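Local coordinates for protein N-acylethanolamine-hydrolyzing acid amidase beta-subunit (Caenorhabditis elegans, PDB 6DY3) that probably degrades bioactive fatty acid amides such as N-palmitoylethanolamine to ethanolamine and free fatty acids, as one subunit of an autocatalytically cleaved heterodimer, at residues Ile80-Glu83 with Phe84-Phe88; Val110-Phe113 with Ser114-His117; Asp173-Ile176 with Thr177-Lys181. One frame throughout, in Å; residues are numbered along the deposited sequence.

Contact 1: residues Ile80-Glu83 with Phe84-Phe88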
ATOM      1  N   ILE B  80       5.131 -12.664  17.364  1.00 40.81           N
ATOM      2  CA  ILE B  80       4.972 -11.210  17.397  1.00 38.09           C
ATOM      3  C   ILE B  80       6.330 -10.521  17.431  1.00 37.89           C
ATOM      4  O   ILE B  80       6.545  -9.508  16.760  1.00 37.67           O
ATOM      5  CB  ILE B  80       4.098 -10.789  18.598  1.00 40.54           C
ATOM      6  CG1 ILE B  80       4.007  -9.272  18.618  1.00 41.57           C
ATOM      7  CG2 ILE B  80       4.674 -11.304  19.934  1.00 45.95           C
ATOM      8  CD1 ILE B  80       2.822  -8.748  19.360  1.00 48.59           C
ATOM      9  N   LEU B  81       7.273 -11.072  18.206  1.00 38.31           N
ATOM     10  CA  LEU B  81       8.607 -10.490  18.302  1.00 32.19           C
ATOM     11  C   LEU B  81       9.303 -10.510  16.954  1.00 31.50           C
ATOM     12  O   LEU B  81       9.951  -9.527  16.565  1.00 30.10           O
ATOM     13  CB  LEU B  81       9.448 -11.246  19.324  1.00 32.43           C
ATOM     14  CG  LEU B  81       9.081 -11.038  20.789  1.00 32.68           C
ATOM     15  CD1 LEU B  81      10.132 -11.713  21.635  1.00 38.87           C
ATOM     16  CD2 LEU B  81       8.948  -9.574  21.161  1.00 31.38           C
ATOM     17  N   MET B  82       9.201 -11.630  16.234  1.00 36.72           N
ATOM     18  CA  MET B  82       9.807 -11.720  14.913  1.00 40.90           C
ATOM     19  C   MET B  82       9.102 -10.809  13.911  1.00 41.07           C
ATOM     20  O   MET B  82       9.748 -10.287  12.996  1.00 41.17           O
ATOM     21  CB  MET B  82       9.775 -13.179  14.431  1.00 43.57           C
ATOM     22  CG  MET B  82      10.625 -13.475  13.220  1.00 48.70           C
ATOM     23  SD  MET B  82      12.360 -13.058  13.471  1.00 56.65           S
ATOM     24  CE  MET B  82      13.038 -13.422  11.846  1.00 55.25           C
ATOM     25  N   GLU B  83       7.790 -10.601  14.059  1.00 41.74           N
ATOM     26  CA  GLU B  83       7.081  -9.659  13.196  1.00 42.43           C
ATOM     27  C   GLU B  83       7.592  -8.241  13.412  1.00 40.26           C
ATOM     28  O   GLU B  83       7.921  -7.530  12.455  1.00 40.09           O
ATOM     29  CB  GLU B  83       5.570  -9.725  13.460  1.00 46.53           C
ATOM     30  CG  GLU B  83       4.911 -11.075  13.143  1.00 53.17           C
ATOM     31  CD  GLU B  83       4.463 -11.217  11.690  1.00 55.76           C
ATOM     32  OE1 GLU B  83       4.678 -10.279  10.888  1.00 59.10           O
ATOM     33  OE2 GLU B  83       3.887 -12.275  11.346  1.00 53.93           O
ATOM     34  N   PHE B  84       7.653  -7.807  14.672  1.00 40.66           N
ATOM     35  CA  PHE B  84       8.177  -6.478  14.974  1.00 40.27           C
ATOM     36  C   PHE B  84       9.632  -6.348  14.550  1.00 38.21           C
ATOM     37  O   PHE B  84      10.063  -5.276  14.112  1.00 41.11           O
ATOM     38  CB  PHE B  84       8.032  -6.188  16.466  1.00 41.64           C
ATOM     39  CG  PHE B  84       6.686  -5.647  16.855  1.00 42.92           C
ATOM     40  CD1 PHE B  84       6.584  -4.551  17.703  1.00 43.50           C
ATOM     41  CD2 PHE B  84       5.523  -6.231  16.377  1.00 44.45           C
ATOM     42  CE1 PHE B  84       5.345  -4.048  18.068  1.00 43.04           C
ATOM     43  CE2 PHE B  84       4.277  -5.731  16.736  1.00 44.40           C
ATOM     44  CZ  PHE B  84       4.188  -4.638  17.582  1.00 43.86           C
ATOM     45  N   TYR B  85      10.408  -7.425  14.677  1.00 36.53           N
ATOM     46  CA  TYR B  85      11.827  -7.365  14.343  1.00 36.09           C
ATOM     47  C   TYR B  85      12.035  -7.052  12.865  1.00 34.54           C
ATOM     48  O   TYR B  85      12.826  -6.171  12.511  1.00 36.24           O
ATOM     49  CB  TYR B  85      12.503  -8.683  14.715  1.00 36.72           C
ATOM     50  CG  TYR B  85      13.948  -8.787  14.280  1.00 37.25           C
ATOM     51  CD1 TYR B  85      14.942  -8.065  14.926  1.00 38.49           C
ATOM     52  CD2 TYR B  85      14.321  -9.622  13.233  1.00 38.73           C
ATOM     53  CE1 TYR B  85      16.267  -8.161  14.539  1.00 40.83           C
ATOM     54  CE2 TYR B  85      15.644  -9.726  12.837  1.00 41.15           C
ATOM     55  CZ  TYR B  85      16.614  -8.993  13.494  1.00 43.96           C
ATOM     56  OH  TYR B  85      17.932  -9.092  13.106  1.00 48.60           O
ATOM     57  N   THR B  86      11.334  -7.767  11.982  1.00 30.11           N
ATOM     58  CA  THR B  86      11.521  -7.545  10.554  1.00 31.79           C
ATOM     59  C   THR B  86      10.941  -6.204  10.116  1.00 31.44           C
ATOM     60  O   THR B  86      11.479  -5.566   9.206  1.00 32.12           O
ATOM     61  CB  THR B  86      10.879  -8.678   9.756  1.00 35.93           C
ATOM     62  OG1 THR B  86       9.462  -8.652   9.953  1.00 44.80           O
ATOM     63  CG2 THR B  86      11.414 -10.023  10.212  1.00 33.79           C
ATOM     64  N   LYS B  87       9.859  -5.753  10.753  1.00 31.81           N
ATOM     65  CA  LYS B  87       9.296  -4.451  10.408  1.00 34.01           C
ATOM     66  C   LYS B  87      10.273  -3.326  10.725  1.00 34.55           C
ATOM     67  O   LYS B  87      10.349  -2.336   9.986  1.00 34.70           O
ATOM     68  CB  LYS B  87       7.978  -4.237  11.149  1.00 35.19           C
ATOM     69  CG  LYS B  87       6.791  -4.968  10.530  1.00 36.69           C
ATOM     70  CD  LYS B  87       5.501  -4.598  11.234  1.00 39.21           C
ATOM     71  CE  LYS B  87       4.283  -5.051  10.457  1.00 42.97           C
ATOM     72  NZ  LYS B  87       4.162  -6.529  10.411  1.00 48.31           N
ATOM     73  N   PHE B  88      11.028  -3.456  11.819  1.00 35.83           N
ATOM     74  CA  PHE B  88      12.045  -2.463  12.154  1.00 33.44           C
ATOM     75  C   PHE B  88      13.293  -2.642  11.301  1.00 34.19           C
ATOM     76  O   PHE B  88      13.958  -1.664  10.947  1.00 31.17           O
ATOM     77  CB  PHE B  88      12.410  -2.558  13.638  1.00 31.93           C
ATOM     78  CG  PHE B  88      11.519  -1.757  14.540  1.00 28.35           C
ATOM     79  CD1 PHE B  88      11.814  -0.433  14.823  1.00 28.09           C
ATOM     80  CD2 PHE B  88      10.393  -2.332  15.119  1.00 29.09           C
ATOM     81  CE1 PHE B  88      10.996   0.314  15.662  1.00 29.80           C
ATOM     82  CE2 PHE B  88       9.566  -1.598  15.959  1.00 29.31           C
ATOM     83  CZ  PHE B  88       9.867  -0.272  16.234  1.00 30.17           C
TER
HETATM   84  O   HOH W   1       6.373  -8.728  10.097  1.00 89.04           O

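Contact 2: residues Val110-Phe113 with Ser114-His117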
ATOM      1  N   VAL B 110      10.274  -6.036  -9.956  1.00 42.53           N
ATOM      2  CA  VAL B 110       9.950  -7.382  -9.492  1.00 41.61           C
ATOM      3  C   VAL B 110      11.161  -8.035  -8.838  1.00 48.04           C
ATOM      4  O   VAL B 110      11.040  -8.711  -7.808  1.00 47.81           O
ATOM      5  CB  VAL B 110       9.412  -8.232 -10.660  1.00 39.99           C
ATOM      6  CG1 VAL B 110       9.217  -9.686 -10.232  1.00 38.87           C
ATOM      7  CG2 VAL B 110       8.099  -7.660 -11.172  1.00 39.84           C
ATOM      8  N   ASP B 111      12.345  -7.848  -9.414  1.00 56.98           N
ATOM      9  CA  ASP B 111      13.535  -8.447  -8.820  1.00 61.65           C
ATOM     10  C   ASP B 111      13.869  -7.807  -7.479  1.00 53.75           C
ATOM     11  O   ASP B 111      14.251  -8.504  -6.531  1.00 56.51           O
ATOM     12  CB  ASP B 111      14.715  -8.331  -9.787  1.00 69.72           C
ATOM     13  CG  ASP B 111      14.574  -9.253 -10.985  1.00 77.03           C
ATOM     14  OD1 ASP B 111      13.946 -10.323 -10.834  1.00 78.70           O
ATOM     15  OD2 ASP B 111      15.085  -8.912 -12.074  1.00 81.04           O
ATOM     16  N   ALA B 112      13.699  -6.487  -7.368  1.00 43.10           N
ATOM     17  CA  ALA B 112      13.968  -5.805  -6.107  1.00 38.75           C
ATOM     18  C   ALA B 112      13.068  -6.335  -4.999  1.00 40.13           C
ATOM     19  O   ALA B 112      13.521  -6.541  -3.866  1.00 40.38           O
ATOM     20  CB  ALA B 112      13.785  -4.299  -6.276  1.00 39.11           C
ATOM     21  N   PHE B 113      11.791  -6.565  -5.309  1.00 43.43           N
ATOM     22  CA  PHE B 113      10.842  -7.100  -4.342  1.00 41.14           C
ATOM     23  C   PHE B 113      11.078  -8.576  -4.043  1.00 41.19           C
ATOM     24  O   PHE B 113      10.522  -9.084  -3.063  1.00 42.30           O
ATOM     25  CB  PHE B 113       9.403  -6.912  -4.849  1.00 39.12           C
ATOM     26  CG  PHE B 113       8.950  -5.470  -4.922  1.00 37.38           C
ATOM     27  CD1 PHE B 113       9.218  -4.583  -3.893  1.00 35.76           C
ATOM     28  CD2 PHE B 113       8.252  -5.007  -6.026  1.00 39.07           C
ATOM     29  CE1 PHE B 113       8.801  -3.269  -3.962  1.00 33.97           C
ATOM     30  CE2 PHE B 113       7.834  -3.689  -6.097  1.00 37.58           C
ATOM     31  CZ  PHE B 113       8.110  -2.823  -5.061  1.00 35.42           C
ATOM     32  N   SER B 114      11.866  -9.276  -4.860  1.00 43.47           N
ATOM     33  CA  SER B 114      12.101 -10.707  -4.698  1.00 43.78           C
ATOM     34  C   SER B 114      13.422 -11.040  -4.016  1.00 48.36           C
ATOM     35  O   SER B 114      13.728 -12.224  -3.845  1.00 43.22           O
ATOM     36  CB  SER B 114      12.062 -11.398  -6.063  1.00 43.88           C
ATOM     37  OG  SER B 114      10.847 -11.118  -6.729  1.00 47.73           O
ATOM     38  N   ARG B 115      14.218 -10.044  -3.635  1.00 63.46           N
ATOM     39  CA  ARG B 115      15.521 -10.328  -3.051  1.00 71.66           C
ATOM     40  C   ARG B 115      15.371 -11.103  -1.748  1.00 70.96           C
ATOM     41  O   ARG B 115      14.466 -10.844  -0.950  1.00 73.14           O
ATOM     42  CB  ARG B 115      16.289  -9.031  -2.803  1.00 74.93           C
ATOM     43  CG  ARG B 115      16.888  -8.415  -4.052  1.00 78.13           C
ATOM     44  CD  ARG B 115      17.926  -7.356  -3.690  1.00 83.05           C
ATOM     45  NE  ARG B 115      17.326  -6.209  -3.000  1.00 82.84           N
ATOM     46  CZ  ARG B 115      17.092  -5.019  -3.556  1.00 83.43           C
ATOM     47  NH1 ARG B 115      17.414  -4.775  -4.826  1.00 84.81           N
ATOM     48  NH2 ARG B 115      16.537  -4.053  -2.831  1.00 81.44           N
ATOM     49  N   THR B 116      16.270 -12.061  -1.535  1.00 66.39           N
ATOM     50  CA  THR B 116      16.272 -12.863  -0.315  1.00 60.88           C
ATOM     51  C   THR B 116      16.875 -12.027   0.803  1.00 57.85           C
ATOM     52  O   THR B 116      18.096 -11.906   0.918  1.00 63.17           O
ATOM     53  CB  THR B 116      17.057 -14.156  -0.506  1.00 63.06           C
ATOM     54  OG1 THR B 116      16.458 -14.938  -1.544  1.00 64.75           O
ATOM     55  CG2 THR B 116      17.065 -14.965   0.786  1.00 64.13           C
ATOM     56  N   HIS B 117      16.013 -11.436   1.621  1.00 49.72           N
ATOM     57  CA  HIS B 117      16.446 -10.704   2.801  1.00 47.51           C
ATOM     58  C   HIS B 117      15.249 -10.573   3.726  1.00 42.60           C
ATOM     59  O   HIS B 117      14.110 -10.816   3.326  1.00 40.22           O
ATOM     60  CB  HIS B 117      17.027  -9.332   2.434  1.00 47.82           C
ATOM     61  CG  HIS B 117      16.170  -8.537   1.499  1.00 46.35           C
ATOM     62  ND1 HIS B 117      14.810  -8.398   1.666  1.00 44.99           N
ATOM     63  CD2 HIS B 117      16.483  -7.846   0.378  1.00 48.60           C
ATOM     64  CE1 HIS B 117      14.322  -7.651   0.693  1.00 44.77           C
ATOM     65  NE2 HIS B 117      15.316  -7.303  -0.103  1.00 47.71           N
TER

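Contact 3: residues Asp173-Ile176 with Thr177-Lys181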
ATOM      1  N   ASP B 173     -14.220 -14.492   1.643  1.00 49.18           N
ATOM      2  CA  ASP B 173     -15.328 -14.125   0.770  1.00 54.89           C
ATOM      3  C   ASP B 173     -14.942 -13.007  -0.191  1.00 50.02           C
ATOM      4  O   ASP B 173     -15.476 -12.937  -1.304  1.00 51.79           O
ATOM      5  CB  ASP B 173     -16.533 -13.709   1.614  1.00 62.36           C
ATOM      6  CG  ASP B 173     -17.839 -14.275   1.093  1.00 70.59           C
ATOM      7  OD1 ASP B 173     -17.878 -14.743  -0.068  1.00 73.47           O
ATOM      8  OD2 ASP B 173     -18.831 -14.258   1.854  1.00 74.22           O
ATOM      9  N   ARG B 174     -14.044 -12.112   0.226  1.00 40.33           N
ATOM     10  CA  ARG B 174     -13.556 -11.072  -0.676  1.00 36.00           C
ATOM     11  C   ARG B 174     -12.842 -11.682  -1.875  1.00 35.75           C
ATOM     12  O   ARG B 174     -13.074 -11.284  -3.022  1.00 33.19           O
ATOM     13  CB  ARG B 174     -12.618 -10.125   0.067  1.00 33.18           C
ATOM     14  CG  ARG B 174     -13.270  -9.364   1.205  1.00 32.29           C
ATOM     15  CD  ARG B 174     -12.236  -8.588   2.005  1.00 30.26           C
ATOM     16  NE  ARG B 174     -11.211  -9.471   2.552  1.00 31.04           N
ATOM     17  CZ  ARG B 174     -10.134  -9.057   3.213  1.00 27.64           C
ATOM     18  NH1 ARG B 174      -9.932  -7.763   3.408  1.00 24.81           N
ATOM     19  NH2 ARG B 174      -9.257  -9.940   3.673  1.00 27.72           N
ATOM     20  N   ARG B 175     -11.952 -12.643  -1.623  1.00 37.06           N
ATOM     21  CA  ARG B 175     -11.196 -13.252  -2.711  1.00 38.53           C
ATOM     22  C   ARG B 175     -12.088 -14.114  -3.593  1.00 37.24           C
ATOM     23  O   ARG B 175     -11.973 -14.077  -4.823  1.00 36.87           O
ATOM     24  CB  ARG B 175     -10.045 -14.077  -2.138  1.00 40.82           C
ATOM     25  CG  ARG B 175      -9.059 -14.571  -3.179  1.00 39.80           C
ATOM     26  CD  ARG B 175      -7.849 -15.236  -2.539  1.00 37.89           C
ATOM     27  NE  ARG B 175      -6.917 -15.710  -3.551  1.00 37.17           N
ATOM     28  CZ  ARG B 175      -7.011 -16.891  -4.151  1.00 43.13           C
ATOM     29  NH1 ARG B 175      -7.989 -17.730  -3.838  1.00 44.24           N
ATOM     30  NH2 ARG B 175      -6.122 -17.238  -5.067  1.00 49.76           N
ATOM     31  N   ILE B 176     -12.992 -14.887  -2.989  1.00 35.03           N
ATOM     32  CA  ILE B 176     -13.882 -15.749  -3.766  1.00 38.01           C
ATOM     33  C   ILE B 176     -14.768 -14.914  -4.682  1.00 35.40           C
ATOM     34  O   ILE B 176     -14.936 -15.223  -5.869  1.00 32.79           O
ATOM     35  CB  ILE B 176     -14.723 -16.636  -2.828  1.00 40.55           C
ATOM     36  CG1 ILE B 176     -13.814 -17.555  -2.006  1.00 42.58           C
ATOM     37  CG2 ILE B 176     -15.737 -17.454  -3.626  1.00 37.93           C
ATOM     38  CD1 ILE B 176     -14.508 -18.213  -0.838  1.00 43.16           C
ATOM     39  N   THR B 177     -15.365 -13.853  -4.140  1.00 37.26           N
ATOM     40  CA  THR B 177     -16.274 -13.031  -4.929  1.00 39.43           C
ATOM     41  C   THR B 177     -15.553 -12.378  -6.099  1.00 39.41           C
ATOM     42  O   THR B 177     -16.051 -12.382  -7.231  1.00 46.07           O
ATOM     43  CB  THR B 177     -16.920 -11.975  -4.035  1.00 40.66           C
ATOM     44  OG1 THR B 177     -17.675 -12.626  -3.006  1.00 43.65           O
ATOM     45  CG2 THR B 177     -17.828 -11.055  -4.843  1.00 38.91           C
ATOM     46  N   ALA B 178     -14.371 -11.812  -5.848  1.00 33.43           N
ATOM     47  CA  ALA B 178     -13.638 -11.141  -6.916  1.00 32.89           C
ATOM     48  C   ALA B 178     -13.292 -12.108  -8.040  1.00 32.11           C
ATOM     49  O   ALA B 178     -13.332 -11.737  -9.219  1.00 33.13           O
ATOM     50  CB  ALA B 178     -12.371 -10.491  -6.358  1.00 35.04           C
ATOM     51  N   ILE B 179     -12.960 -13.356  -7.701  1.00 36.25           N
ATOM     52  CA  ILE B 179     -12.625 -14.334  -8.734  1.00 39.44           C
ATOM     53  C   ILE B 179     -13.861 -14.696  -9.541  1.00 41.75           C
ATOM     54  O   ILE B 179     -13.799 -14.821 -10.770  1.00 42.38           O
ATOM     55  CB  ILE B 179     -11.983 -15.582  -8.100  1.00 39.23           C
ATOM     56  CG1 ILE B 179     -10.652 -15.215  -7.434  1.00 35.21           C
ATOM     57  CG2 ILE B 179     -11.785 -16.676  -9.149  1.00 41.48           C
ATOM     58  CD1 ILE B 179     -10.105 -16.298  -6.522  1.00 36.43           C
ATOM     59  N   GLN B 180     -14.997 -14.877  -8.870  1.00 49.52           N
ATOM     60  CA  GLN B 180     -16.240 -15.142  -9.584  1.00 54.76           C
ATOM     61  C   GLN B 180     -16.582 -13.985 -10.510  1.00 50.97           C
ATOM     62  O   GLN B 180     -16.964 -14.193 -11.668  1.00 51.35           O
ATOM     63  CB  GLN B 180     -17.371 -15.403  -8.589  1.00 59.68           C
ATOM     64  CG  GLN B 180     -17.301 -16.784  -7.946  1.00 68.28           C
ATOM     65  CD  GLN B 180     -18.362 -17.002  -6.873  1.00 72.45           C
ATOM     66  OE1 GLN B 180     -19.209 -16.137  -6.633  1.00 72.19           O
ATOM     67  NE2 GLN B 180     -18.317 -18.163  -6.219  1.00 71.72           N
ATOM     68  N   LYS B 181     -16.438 -12.754 -10.020  1.00 44.59           N
ATOM     69  CA  LYS B 181     -16.830 -11.596 -10.810  1.00 42.01           C
ATOM     70  C   LYS B 181     -15.926 -11.424 -12.025  1.00 43.55           C
ATOM     71  O   LYS B 181     -16.404 -11.088 -13.116  1.00 47.31           O
ATOM     72  CB  LYS B 181     -16.810 -10.347  -9.930  1.00 38.51           C
ATOM     73  CG  LYS B 181     -17.725  -9.226 -10.405  1.00 42.93           C
ATOM     74  CD  LYS B 181     -19.188  -9.611 -10.296  1.00 45.74           C
ATOM     75  CE  LYS B 181     -20.102  -8.517 -10.817  1.00 46.74           C
ATOM     76  NZ  LYS B 181     -21.527  -8.872 -10.571  1.00 49.19           N
TER

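Contact 1: residues Ile80-Glu83 with Phe84-Phe88
Glu83 and Lys87 stand one turn apart on the helix 76-89, an i to i+4 acid-base pair with a long salt bridge of 3.8 Å from Glu83 OE1 to Lys87 NZ. A water helps join the two: it accepts from Lys87 NZ at 3.1 Å and donates to the backbone atom Glu83 O. The lysine runs out nearly straight and then bends at its last torsion (chi4 67°), which turns the ammonium back toward the carboxylate, while the glutamate bends at chi2. Ser120 OG is the stronger partner of Lys87 NZ, and Asp100 of the alpha-subunit makes a weak, long ion pair with it as well.

Two further pairs lie round the helix. Ile80 and Phe84 lie side by side and point the same way, with Ile80 CG1 4.0 Å from Phe84 CE2. Met82 makes a Met-aromatic contact with Tyr85: its SD is 5.1 Å from the centroid of the Tyr85 ring, 61° off the normal, so the sulfur approaches obliquely. The methyl Met82 CE goes on to Thr86 CG2, the two side chains crossing at about a right angle.

Farther out, Ile80 packs on Leu55 and Phe84 on Val59 of the alpha-subunit, so this side of the helix belongs to the subunit interface, whereas Met82 and Glu83 touch Trp142 of their own chain. Backbone i to i+4 bonds run beneath these pairs; in the one beneath Phe84, its N donates to Ile80 O at 2.9 Å and an almost straight 174°.

Contact 2: residues Val110-Phe113 with Ser114-His117
Ser114 turns back on Val110 where the helix 106-113 gives way to loop, and two hydrogen bonds draw the chain in. The hydroxyl Ser114 OG donates to Val110 O at 2.6 Å, four residues back; with OG anti to its carbonyl carbon (chi1 -55°), the hydroxyl lies beside the backbone N and reaches back to that oxygen. The amide steps back only three residues, Ser114 N to Asp111 O at 3.0 Å. Its donor stands 71° out of the carbonyl plane, well away from a lone pair, as the chain tightens here. This pairing marks the C-terminal end of the helix.

The remaining contacts are packing of the flat groups of Arg115 and His117. Arg115 bends at chi3 and lays one face of its guanidinium over Ala112: Ala112 O is 3.8 Å from that plane, over its centre, and Arg115 NH1 lies 3.9 Å from the methyl Ala112 CB. His117 comes to the rim of the same guanidinium, with its CD2 in plane at the edge, and Arg115 O sits over the centre of one face of the imidazole.

Outside, Arg139 NH1 of strand 134-139 gathers both Phe113 O and Arg115 O, tying the helix end to the sheet. Val110 and Phe113 rest on strand 122-127, and Phe113 also packs against Phe95, Ile96 and Val99 of helix 92-102.

Contact 3: residues Asp173-Ile176 with Thr177-Lys181
From Thr177 N to Asp173 O through Gln180 N to Ile176 O, four successive i to i+4 hydrogen bonds build the opening turns of helix 173-185. The side chain of Thr177 adds to the first of them. Its OG1 donates to Asp173 O at 2.8 Å while its own N reaches the same oxygen at 3.0 Å, the two donors coming from opposite faces of the carbonyl plane. OG1 is set anti to the carbonyl carbon of Thr177 (chi1 -61°), which places it beside the backbone N and within range of that acceptor. With a valine here, which has no hydroxyl, Asp173 O would probably be left with the amide alone of these two donors, gripped from one face of its plane.

On another side, Ile179 CD1 lies 3.7 Å above one face of the Arg175 guanidinium, offset toward its rim, and the same methyl meets Arg175 CG at 3.9 Å. The arginine runs fully extended from CG to NE, and that NE bonds to Val160 O in strand 158-161, which helps to hold the guanidinium where the isoleucine packs on it. Ile176 and Gln180 lie side by side, pointing the same way, with Ile176 CG2 3.7 Å from Gln180 NE2.

Arg174 turns toward the active site, forming salt bridges with Asp20 and Asp172 and a hydrogen bond to Asn163 OD1. The two carboxylates would probably stabilise the guanidinium charge and fix its direction. The side chain of Arg174 lies about 5 Å from that of Cys1, the probable nucleophile, and bonds to Asn163, probably important for activity, consistent with a second-shell role.

How the contacts relate
Following the chain from the N terminus, the three contacts come in series, and none encloses or crosses another. Each is local, so no distant segments are joined and no long loop is closed. Contact 1 lies on helix 76-89, at the alpha-subunit interface. The chain then runs through helix 92-102 to contact 2, where helix 106-113 gives way to the loop leading into strand 122-127; nearest atoms of these two contacts are about 7 Å apart. Contact 3 comes after strand 158-161, at the start of helix 173-185, its centre about 28 Å from that of contact 2. It packs on the sheet whose strand 2-7 directly follows Cys1, whereas contact 2 packs on the other sheet, consistent with the layered Ntn-hydrolase fold.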